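Long-range contacts in hypothetical protein (Pyrococcus furiosus, PDB 1YB3), which is of unknown function, a conserved protein of the DUF3201 family from a hyperthermophilic archaeon: residues S95-E100 against A169-L174; A88-E93 against E142-F147; N19-D24 against P64-A69. All coordinates share one frame; numbering follows the deposited sequence.

Contact 1 of 3, residues S95-E100 against A169-L174; sequences SKEFIE and ARRYNL
A Schellman motif ending helix 155-171 meets the capped first turn of helix 96-105, and two aromatic rings, Phe98 and Tyr172, come together at the joint. The edge of Phe98 turns toward the face of Tyr172 in an edge-to-face pair, with ring centroids 5.4 Å apart and planes at 69°. Phe98 CB also sits over the middle of the phenol, 3.9 Å from the Tyr172 ring centroid, so one tyrosine face receives both the stem and the rim of the phenylalanine. Phe98 reaches across because its CG lies opposite the backbone N (chi1 177°), and one of its own faces is covered by Leu174, whose CD1 lies 3.7 Å from the Phe98 ring centroid. The positive phi of Asn173 (63°) turns the chain back, and Leu174 N bonds to Ala169 O at 2.9 Å, which brings the leucine to that face. Tyrosine suits the margin of this core, where its OH emerges and hydrogen-bonds to Asp101. At Tyr172 an alanine would remove the phenol, which would probably open a gap against Phe98 CB and the Phe98 ring edge and leave Asp101 without its phenolic partner. At the start of helix 96-105, Ser95 OG accepts a weak capping bond from Phe98 N. Beyond the pair, Phe98 meets Phe147 of strand 144-150 edge-to-face, while Ile99 packs on helix 130-138.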
# COMPACT_ATOMS: atom_id res chain seq x y z
N SER A 95 -2.16 -6.27 -16.76
CA SER A 95 -3.17 -6.81 -17.64
C SER A 95 -4.51 -6.63 -16.96
O SER A 95 -4.56 -6.47 -15.73
CB SER A 95 -2.90 -8.30 -17.90
OG SER A 95 -2.95 -9.04 -16.70
N LYS A 96 -5.58 -6.65 -17.75
CA LYS A 96 -6.93 -6.55 -17.23
C LYS A 96 -7.20 -7.61 -16.16
O LYS A 96 -7.80 -7.31 -15.13
CB LYS A 96 -7.95 -6.64 -18.38
CG LYS A 96 -9.42 -6.57 -17.95
CD LYS A 96 -10.32 -6.76 -19.17
CE LYS A 96 -11.54 -7.61 -18.84
NZ LYS A 96 -12.33 -8.00 -20.06
N GLU A 97 -6.73 -8.84 -16.40
CA GLU A 97 -6.98 -9.94 -15.46
C GLU A 97 -6.31 -9.74 -14.10
O GLU A 97 -6.90 -10.03 -13.07
CB GLU A 97 -6.61 -11.31 -16.04
CG GLU A 97 -7.35 -12.45 -15.31
CD GLU A 97 -6.92 -13.84 -15.74
OE1 GLU A 97 -6.35 -13.99 -16.85
OE2 GLU A 97 -7.16 -14.79 -14.96
N PHE A 98 -5.07 -9.23 -14.11
CA PHE A 98 -4.41 -8.92 -12.83
C PHE A 98 -5.23 -7.89 -12.04
O PHE A 98 -5.49 -8.07 -10.86
CB PHE A 98 -2.99 -8.41 -13.04
CG PHE A 98 -2.30 -8.01 -11.75
CD1 PHE A 98 -1.88 -8.98 -10.83
CD2 PHE A 98 -2.11 -6.67 -11.44
CE1 PHE A 98 -1.25 -8.62 -9.64
CE2 PHE A 98 -1.47 -6.28 -10.25
CZ PHE A 98 -1.04 -7.27 -9.34
N ILE A 99 -5.65 -6.82 -12.72
CA ILE A 99 -6.49 -5.79 -12.11
C ILE A 99 -7.77 -6.38 -11.49
O ILE A 99 -8.09 -6.09 -10.33
CB ILE A 99 -6.85 -4.68 -13.14
CG1 ILE A 99 -5.60 -4.06 -13.78
CG2 ILE A 99 -7.79 -3.64 -12.52
CD1 ILE A 99 -4.53 -3.57 -12.84
N GLU A 100 -8.48 -7.22 -12.26
CA GLU A 100 -9.69 -7.89 -11.76
C GLU A 100 -9.41 -8.75 -10.51
O GLU A 100 -10.17 -8.72 -9.53
CB GLU A 100 -10.34 -8.76 -12.86
CG GLU A 100 -10.90 -7.95 -14.03
CD GLU A 100 -11.36 -8.82 -15.19
OE1 GLU A 100 -10.86 -9.96 -15.34
OE2 GLU A 100 -12.21 -8.34 -15.97
N ALA A 169 0.97 -11.81 -7.31
CA ALA A 169 1.96 -11.21 -8.20
C ALA A 169 2.83 -12.24 -8.92
O ALA A 169 3.10 -12.09 -10.10
CB ALA A 169 2.84 -10.22 -7.44
N ARG A 170 3.24 -13.29 -8.19
CA ARG A 170 4.02 -14.39 -8.79
C ARG A 170 3.27 -15.04 -9.96
O ARG A 170 3.88 -15.36 -10.99
CB ARG A 170 4.35 -15.46 -7.73
CG ARG A 170 5.43 -15.07 -6.75
CD ARG A 170 6.01 -16.32 -6.08
NE ARG A 170 6.99 -15.97 -5.05
CZ ARG A 170 6.78 -16.12 -3.75
NH1 ARG A 170 5.63 -16.63 -3.29
NH2 ARG A 170 7.74 -15.77 -2.89
N ARG A 171 1.95 -15.20 -9.82
CA ARG A 171 1.11 -15.78 -10.88
C ARG A 171 1.18 -14.99 -12.19
O ARG A 171 1.01 -15.56 -13.28
CB ARG A 171 -0.35 -15.87 -10.45
CG ARG A 171 -0.70 -16.94 -9.43
CD ARG A 171 -2.23 -16.91 -9.15
NE ARG A 171 -3.00 -16.85 -10.39
CZ ARG A 171 -4.17 -16.23 -10.55
NH1 ARG A 171 -4.76 -15.60 -9.54
NH2 ARG A 171 -4.76 -16.25 -11.74
N TYR A 172 1.41 -13.68 -12.08
CA TYR A 172 1.52 -12.80 -13.23
C TYR A 172 2.95 -12.40 -13.57
O TYR A 172 3.17 -11.48 -14.37
CB TYR A 172 0.62 -11.57 -13.02
CG TYR A 172 -0.85 -11.91 -13.11
CD1 TYR A 172 -1.53 -11.82 -14.33
CD2 TYR A 172 -1.55 -12.37 -11.99
CE1 TYR A 172 -2.87 -12.15 -14.43
CE2 TYR A 172 -2.91 -12.69 -12.08
CZ TYR A 172 -3.55 -12.59 -13.30
OH TYR A 172 -4.89 -12.93 -13.40
N ASN A 173 3.93 -13.08 -12.95
CA ASN A 173 5.34 -12.84 -13.21
C ASN A 173 5.79 -11.43 -12.82
O ASN A 173 6.71 -10.86 -13.42
CB ASN A 173 5.68 -13.11 -14.69
CG ASN A 173 7.16 -13.31 -14.91
OD1 ASN A 173 7.78 -14.08 -14.18
ND2 ASN A 173 7.73 -12.61 -15.88
N LEU A 174 5.11 -10.88 -11.82
CA LEU A 174 5.40 -9.52 -11.34
C LEU A 174 6.36 -9.49 -10.15
O LEU A 174 7.10 -8.50 -9.97
CB LEU A 174 4.08 -8.81 -10.97
CG LEU A 174 3.13 -8.48 -12.13
CD1 LEU A 174 1.82 -7.97 -11.57
CD2 LEU A 174 3.73 -7.48 -13.11

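Contact 2 of 3, residues A88-E93 against E142-F147; sequences AFPKEE and EEMINF
Phe89 and Ile145 face each other as an antiparallel hydrogen-bonded pair, where the end of strand 82-90 runs beside the start of strand 144-150. Phe89 N gives to Ile145 O at 3.0 Å, and Ile145 N returns a nearly straight bond to Phe89 O (2.9 Å, 178° at the hydrogen). Pro90 has no N-H to offer, but it falls in a non-hydrogen-bonded pair with Met144, where no N-H is called for toward this strand. A third bond, Lys91 N to Glu143 O at 2.8 Å, carries the pairing just past the strand end.

The apolar contacts divide between the two faces of the sheet. With Ala88 and Pro90 lies Met144, a selenomethionine, whose chain bends at chi2 and chi3 (-63° and -55°) and curls back over the neighbouring strand; its CE comes 3.7 Å from Ala88 CB, and its SE runs alongside the proline ring. The small Ala88 also admits the amide oxygen of Asn146. On the face of Phe89 and Ile145, Phe147 meets the phenylalanine at its ring edge, Phe89 CD2 to Phe147 CD2 being 4.0 Å.

Among the charged groups, the carboxylates of Glu92 and Glu143 come together nearly coplanar, with Glu92 OE1 2.7 Å from Glu143 OE2, a closeness that would probably raise the proton affinity of the pair. Lys91 instead passes its aliphatic chain by the Glu142 carbonyl oxygen, Lys91 CD to Glu142 O 3.5 Å.

Strand 108-112 flanks strand 144-150 on its other side. Helix 96-105 packs on Phe147, helix 130-138 on Lys91 and Ile145, and Leu174 on Phe89.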
# COMPACT_ATOMS: atom_id res chain seq x y z
N ALA A 88 4.44 -0.95 -6.68
CA ALA A 88 4.33 -0.23 -7.96
C ALA A 88 4.83 -1.14 -9.06
O ALA A 88 5.90 -1.77 -8.92
CB ALA A 88 5.17 1.04 -7.92
N PHE A 89 4.09 -1.18 -10.17
CA PHE A 89 4.49 -1.96 -11.34
C PHE A 89 4.36 -1.11 -12.61
O PHE A 89 3.42 -0.31 -12.71
CB PHE A 89 3.63 -3.21 -11.49
CG PHE A 89 3.69 -4.15 -10.30
CD1 PHE A 89 4.86 -4.86 -10.01
CD2 PHE A 89 2.57 -4.35 -9.50
CE1 PHE A 89 4.90 -5.73 -8.90
CE2 PHE A 89 2.61 -5.23 -8.41
CZ PHE A 89 3.79 -5.91 -8.12
N PRO A 90 5.29 -1.29 -13.58
CA PRO A 90 5.12 -0.61 -14.87
C PRO A 90 3.83 -1.05 -15.56
O PRO A 90 3.49 -2.23 -15.60
CB PRO A 90 6.35 -1.05 -15.69
CG PRO A 90 7.33 -1.55 -14.70
CD PRO A 90 6.51 -2.12 -13.56
N LYS A 91 3.10 -0.08 -16.12
CA LYS A 91 1.83 -0.33 -16.79
C LYS A 91 1.92 -1.46 -17.82
O LYS A 91 1.01 -2.29 -17.92
CB LYS A 91 1.35 0.99 -17.44
CG LYS A 91 0.05 0.93 -18.22
CD LYS A 91 -0.40 2.35 -18.68
CE LYS A 91 0.47 2.94 -19.78
NZ LYS A 91 -0.12 4.20 -20.38
N GLU A 92 3.01 -1.52 -18.58
CA GLU A 92 3.15 -2.50 -19.67
C GLU A 92 3.25 -3.95 -19.18
O GLU A 92 3.04 -4.88 -19.95
CB GLU A 92 4.33 -2.16 -20.60
CG GLU A 92 5.72 -2.32 -19.99
CD GLU A 92 6.25 -1.05 -19.33
OE1 GLU A 92 5.48 -0.06 -19.17
OE2 GLU A 92 7.45 -1.04 -18.98
N GLU A 93 3.55 -4.12 -17.89
CA GLU A 93 3.60 -5.45 -17.27
C GLU A 93 2.24 -5.93 -16.79
O GLU A 93 2.04 -7.11 -16.52
CB GLU A 93 4.58 -5.45 -16.09
CG GLU A 93 6.04 -5.45 -16.50
CD GLU A 93 7.00 -5.47 -15.31
OE1 GLU A 93 6.56 -5.81 -14.18
OE2 GLU A 93 8.20 -5.14 -15.51
N GLU A 142 -0.06 7.71 -17.01
CA GLU A 142 0.72 7.20 -15.87
C GLU A 142 1.48 5.92 -16.24
O GLU A 142 0.89 4.96 -16.74
CB GLU A 142 -0.19 6.98 -14.65
CG GLU A 142 -0.89 8.25 -14.10
CD GLU A 142 0.05 9.24 -13.44
OE1 GLU A 142 0.97 8.82 -12.70
OE2 GLU A 142 -0.12 10.46 -13.64
N GLU A 143 2.80 5.93 -16.02
CA GLU A 143 3.65 4.78 -16.34
C GLU A 143 3.71 3.73 -15.21
O GLU A 143 3.69 2.53 -15.48
CB GLU A 143 5.06 5.24 -16.72
CG GLU A 143 6.14 4.15 -16.79
CD GLU A 143 5.83 3.02 -17.77
OE1 GLU A 143 4.93 3.16 -18.63
OE2 GLU A 143 6.52 1.97 -17.67
N MSE A 144 3.79 4.20 -13.97
CA MSE A 144 3.86 3.30 -12.80
C MSE A 144 2.50 3.27 -12.11
O MSE A 144 1.93 4.33 -11.81
CB MSE A 144 4.94 3.78 -11.82
CG MSE A 144 6.35 3.84 -12.41
SE MSE A 144 6.99 2.07 -12.95
CE MSE A 144 6.75 1.18 -11.27
N ILE A 145 1.97 2.07 -11.87
CA ILE A 145 0.67 1.93 -11.22
C ILE A 145 0.89 1.30 -9.85
O ILE A 145 1.53 0.25 -9.75
CB ILE A 145 -0.31 1.03 -12.03
CG1 ILE A 145 -0.37 1.44 -13.53
CG2 ILE A 145 -1.70 0.95 -11.37
CD1 ILE A 145 -0.69 2.94 -13.80
N ASN A 146 0.36 1.95 -8.81
CA ASN A 146 0.51 1.52 -7.43
C ASN A 146 -0.74 0.81 -6.93
O ASN A 146 -1.87 1.24 -7.21
CB ASN A 146 0.77 2.71 -6.51
CG ASN A 146 2.08 3.38 -6.79
OD1 ASN A 146 3.11 2.99 -6.26
ND2 ASN A 146 2.05 4.42 -7.63
N PHE A 147 -0.53 -0.28 -6.17
CA PHE A 147 -1.59 -1.06 -5.57
C PHE A 147 -1.33 -1.04 -4.08
O PHE A 147 -0.33 -1.60 -3.63
CB PHE A 147 -1.52 -2.51 -6.08
CG PHE A 147 -1.73 -2.61 -7.57
CD1 PHE A 147 -2.99 -2.93 -8.09
CD2 PHE A 147 -0.68 -2.30 -8.45
CE1 PHE A 147 -3.20 -2.97 -9.49
CE2 PHE A 147 -0.86 -2.32 -9.83
CZ PHE A 147 -2.14 -2.66 -10.35

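Contact 3 of 3, residues N19-D24 against P64-A69; sequences NRIWGD and PHPAFA
Trp22 presents one face of its indole to Pro66, whose pyrrolidine ring approaches at about a right angle to the tryptophan side chain. Pro66 CG stands almost squarely over the five-membered ring, 3.9 Å from its centroid and 9° off the normal, a CH-pi contact, and Pro66 CD lies 3.7 Å from Trp22 CE2. The same face also carries Ile21 CG2, whose place anti to the backbone N sets it 3.7 Å from Pro66 CD, so Pro66 sits in the corner formed by isoleucine methyl and indole face. At the indole edge, near its plane, Pro64 O comes 3.3 Å from Trp22 CH2. Proline suits this strand position, since its polarised ring carbons pack well on an aromatic face. The contact joins the long helix 11-35 to strand 65-71 of the antiparallel sheet, the helix segment running nearly along the strand, at 14° between directions and 8.5 Å between axes. Trp22, partly exposed, combines this apolar face with a polar nitrogen: NE1 bonds to Glu46 on the adjacent strand 40-47. The His65 side chain leaves the strand away from the helix and bonds through NE2 to Tyr84, while Pro66 reaches Ile25 one helical turn beyond Ile21.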
# COMPACT_ATOMS: atom_id res chain seq x y z
N ASN A 19 3.53 6.10 19.88
CA ASN A 19 4.47 5.01 20.20
C ASN A 19 4.09 3.71 19.49
O ASN A 19 4.98 2.93 19.10
CB ASN A 19 4.56 4.79 21.72
CG ASN A 19 5.66 5.61 22.36
OD1 ASN A 19 6.62 6.00 21.68
ND2 ASN A 19 5.56 5.84 23.67
N ARG A 20 2.79 3.49 19.32
CA ARG A 20 2.29 2.31 18.59
C ARG A 20 2.63 2.36 17.10
O ARG A 20 3.12 1.37 16.56
CB ARG A 20 0.77 2.15 18.80
CG ARG A 20 0.14 0.98 18.02
CD ARG A 20 -1.31 0.69 18.44
NE ARG A 20 -2.26 1.71 17.99
CZ ARG A 20 -3.57 1.52 17.86
NH1 ARG A 20 -4.12 0.33 18.13
NH2 ARG A 20 -4.35 2.51 17.45
N ILE A 21 2.39 3.50 16.46
CA ILE A 21 2.71 3.68 15.02
C ILE A 21 4.19 3.40 14.75
O ILE A 21 4.54 2.55 13.90
CB ILE A 21 2.30 5.11 14.52
CG1 ILE A 21 0.78 5.29 14.51
CG2 ILE A 21 2.93 5.44 13.14
CD1 ILE A 21 0.35 6.75 14.37
N TRP A 22 5.07 4.09 15.48
CA TRP A 22 6.50 3.92 15.23
C TRP A 22 7.04 2.57 15.73
O TRP A 22 7.78 1.90 15.00
CB TRP A 22 7.31 5.13 15.74
CG TRP A 22 7.41 6.21 14.70
CD1 TRP A 22 8.43 6.38 13.80
CD2 TRP A 22 6.47 7.26 14.44
NE1 TRP A 22 8.17 7.45 13.00
CE2 TRP A 22 6.98 8.02 13.37
CE3 TRP A 22 5.25 7.63 15.01
CZ2 TRP A 22 6.32 9.14 12.85
CZ3 TRP A 22 4.58 8.74 14.49
CH2 TRP A 22 5.12 9.48 13.42
N GLY A 23 6.64 2.15 16.94
CA GLY A 23 7.08 0.87 17.52
C GLY A 23 6.68 -0.31 16.64
O GLY A 23 7.48 -1.21 16.40
N ASP A 24 5.45 -0.28 16.14
CA ASP A 24 4.95 -1.35 15.28
C ASP A 24 5.74 -1.47 13.97
O ASP A 24 5.94 -2.60 13.48
CB ASP A 24 3.46 -1.17 14.96
CG ASP A 24 2.54 -1.58 16.12
OD1 ASP A 24 3.04 -1.88 17.24
OD2 ASP A 24 1.31 -1.60 15.90
N PRO A 64 5.68 13.47 9.60
CA PRO A 64 6.26 12.27 9.00
C PRO A 64 5.51 11.04 9.45
O PRO A 64 4.88 11.02 10.51
CB PRO A 64 7.65 12.23 9.60
CG PRO A 64 7.47 12.84 10.97
CD PRO A 64 6.49 13.95 10.73
N HIS A 65 5.56 9.99 8.65
CA HIS A 65 5.13 8.70 9.12
C HIS A 65 6.20 7.69 8.69
O HIS A 65 6.92 7.97 7.72
CB HIS A 65 3.75 8.35 8.55
CG HIS A 65 3.76 7.93 7.11
ND1 HIS A 65 3.50 8.81 6.08
CD2 HIS A 65 3.98 6.72 6.54
CE1 HIS A 65 3.57 8.16 4.93
NE2 HIS A 65 3.86 6.89 5.18
N PRO A 66 6.30 6.54 9.41
CA PRO A 66 7.38 5.57 9.11
C PRO A 66 7.05 4.64 7.93
O PRO A 66 5.90 4.25 7.76
CB PRO A 66 7.52 4.79 10.42
CG PRO A 66 6.10 4.78 11.00
CD PRO A 66 5.47 6.12 10.56
N ALA A 67 8.05 4.33 7.12
CA ALA A 67 7.87 3.36 6.03
C ALA A 67 9.21 2.75 5.68
O ALA A 67 10.25 3.38 5.87
CB ALA A 67 7.22 4.02 4.79
N PHE A 68 9.20 1.53 5.14
CA PHE A 68 10.45 0.91 4.67
C PHE A 68 10.22 0.26 3.32
O PHE A 68 9.15 -0.31 3.08
CB PHE A 68 11.03 -0.10 5.69
CG PHE A 68 10.11 -1.22 6.08
CD1 PHE A 68 10.16 -2.46 5.39
CD2 PHE A 68 9.19 -1.07 7.13
CE1 PHE A 68 9.32 -3.51 5.77
CE2 PHE A 68 8.36 -2.11 7.51
CZ PHE A 68 8.41 -3.35 6.80
N ALA A 69 11.21 0.38 2.43
CA ALA A 69 11.16 -0.22 1.09
C ALA A 69 11.30 -1.74 1.12
O ALA A 69 12.06 -2.30 1.94
CB ALA A 69 12.30 0.36 0.24

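Overall arrangement
From the N terminus, contact 3 closes first: helix 11-35 comes back into touch with strand 65-71 after a loop of 39 residues that includes strand 40-47. Only later does the chain open contact 2 at 88-93 and, directly afterwards, contact 1 at 95-100. Contact 2 closes at 142-147 and contact 1 at 169-174, so these two loops cross. They also share a packed boundary, to which Ile99 on Phe147 and Leu174 on Glu93 contribute. Contacts 2 and 3 reach the same seven-stranded sheet, with centres 25 Å apart on opposite sides of the chain's centre; contact 1 joins two helices next to contact 2.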